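Local coordinates for protein 3-keto-5-aminohexanoate cleavage enzyme (Ralstonia eutropha, PDB 3C6C) that probably cleaves 3-keto-5-aminohexanoate or a related beta-keto acid, in a TIM beta/alpha-barrel that carries a bound metal ion, at residues 191-196 / 233-238. Residues are numbered along the deposited sequence; the frame is centred on the assembly and turned at random. Where two conformers were deposited one is given.
Sequences GDILFG and NLIPAN
Leu234 meets helix 190-201 through Ile193, whose branch methyl CG2 makes the closest touches across this contact. In Ile193 a chi1 of -64° sets CG1 beside the backbone N, which places CG2 anti to it, projecting from the helix into the loop that follows helix 225-232. There it rests 3.9 Å from CB of Leu234, and the two side chains cross at about a right angle. The same methyl stands 3.7 Å from the backbone O of Leu234. That oxygen is hydrogen-bonded to NZ of Lys197, one turn further along the helix from Ile193, so a polar tether lies beside the apolar touch. The Leu234 side chain also packs on Pro190, near the start of the helix. The CA-to-CA distance from Ile235 to Ile193, 6.8 Å, is the shortest across the two segments. Here CG1 of Ile235 is the touching branch, 4.0 Å from CG2 of Ile193, while the Ile235 side chain also packs on Phe211 and Met213 of strand 210-214. Pro236 carries the chain onward beside Lys197 and Ile200, extending the packing along the same helix. Ile193 itself is buried, reaching Val187 of strand 182-187 as well. The interface is small, 198 Å² over both sides, and its side-chain contacts are apolar. On another side of the helix, Phe195 meets Trp219 of the second subunit edge-to-face. The geometry fits the outer layer of a TIM beta/alpha-barrel: a helix after one parallel strand packs against the alpha-to-beta loop that leads into strand 240-244, over the neighbouring barrel strand 210-214.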
# COMPACT_ATOMS: atom_id res chain seq x y z
N GLY A 191 0.66 -16.77 -1.70
CA GLY A 191 0.07 -18.10 -1.68
C GLY A 191 0.84 -19.03 -0.77
O GLY A 191 0.28 -19.81 -0.02
N ASP A 192 2.16 -18.90 -0.82
CA ASP A 192 3.04 -19.69 0.03
C ASP A 192 2.79 -19.36 1.52
O ASP A 192 2.79 -20.25 2.38
CB ASP A 192 4.53 -19.44 -0.29
CG ASP A 192 4.99 -20.00 -1.64
OD1 ASP A 192 4.23 -20.71 -2.37
OD2 ASP A 192 6.17 -19.69 -1.98
N ILE A 193 2.61 -18.08 1.80
CA ILE A 193 2.32 -17.60 3.16
C ILE A 193 1.00 -18.22 3.66
O ILE A 193 0.88 -18.65 4.81
CB ILE A 193 2.31 -16.07 3.29
CG1 ILE A 193 3.73 -15.54 2.99
CG2 ILE A 193 1.80 -15.64 4.67
CD1 ILE A 193 3.81 -14.01 2.79
N LEU A 194 0.02 -18.25 2.77
CA LEU A 194 -1.29 -18.85 3.13
C LEU A 194 -1.12 -20.31 3.51
O LEU A 194 -1.74 -20.80 4.47
CB LEU A 194 -2.31 -18.72 1.99
CG LEU A 194 -2.76 -17.31 1.60
CD1 LEU A 194 -3.93 -17.41 0.65
CD2 LEU A 194 -3.08 -16.45 2.80
N PHE A 195 -0.28 -21.01 2.78
CA PHE A 195 -0.10 -22.45 3.07
C PHE A 195 0.62 -22.61 4.42
O PHE A 195 0.33 -23.51 5.20
CB PHE A 195 0.62 -23.22 1.97
CG PHE A 195 0.76 -24.68 2.30
CD1 PHE A 195 -0.39 -25.45 2.47
CD2 PHE A 195 1.99 -25.24 2.55
CE1 PHE A 195 -0.30 -26.79 2.82
CE2 PHE A 195 2.08 -26.58 2.91
CZ PHE A 195 0.92 -27.35 3.05
N GLY A 196 1.59 -21.72 4.68
CA GLY A 196 2.27 -21.71 5.99
C GLY A 196 1.25 -21.56 7.12
O GLY A 196 1.32 -22.22 8.16
N ASN A 233 1.97 -8.19 5.79
CA ASN A 233 0.63 -8.01 6.36
C ASN A 233 -0.19 -9.31 6.33
O ASN A 233 -1.22 -9.40 7.00
CB ASN A 233 -0.08 -6.81 5.70
CG ASN A 233 0.61 -5.46 6.01
OD1 ASN A 233 1.46 -5.35 6.89
ND2 ASN A 233 0.25 -4.44 5.25
N LEU A 234 0.31 -10.31 5.59
CA LEU A 234 -0.33 -11.65 5.53
C LEU A 234 0.21 -12.59 6.59
O LEU A 234 -0.37 -13.65 6.86
CB LEU A 234 -0.09 -12.31 4.17
CG LEU A 234 -0.69 -11.60 2.95
CD1 LEU A 234 -0.26 -12.33 1.65
CD2 LEU A 234 -2.20 -11.51 3.05
N ILE A 235 1.33 -12.22 7.16
CA ILE A 235 2.01 -13.07 8.17
C ILE A 235 1.32 -12.96 9.54
O ILE A 235 0.95 -11.86 9.98
CB ILE A 235 3.53 -12.80 8.22
CG1 ILE A 235 4.15 -13.35 6.94
CG2 ILE A 235 4.16 -13.51 9.42
CD1 ILE A 235 5.57 -12.97 6.71
N PRO A 236 1.10 -14.09 10.23
CA PRO A 236 0.44 -13.99 11.54
C PRO A 236 1.14 -13.08 12.54
O PRO A 236 2.35 -12.99 12.59
CB PRO A 236 0.41 -15.45 12.05
CG PRO A 236 0.64 -16.29 10.88
CD PRO A 236 1.44 -15.48 9.90
N ALA A 237 0.33 -12.40 13.33
CA ALA A 237 0.85 -11.41 14.27
C ALA A 237 1.82 -11.99 15.30
O ALA A 237 2.72 -11.30 15.78
CB ALA A 237 -0.28 -10.68 14.97
N ASN A 238 1.65 -13.25 15.61
CA ASN A 238 2.46 -13.91 16.66
C ASN A 238 3.75 -14.53 16.13
O ASN A 238 4.53 -15.17 16.85
CB ASN A 238 1.64 -14.99 17.39
CG ASN A 238 1.41 -16.23 16.55
OD1 ASN A 238 1.18 -16.15 15.35
ND2 ASN A 238 1.45 -17.40 17.19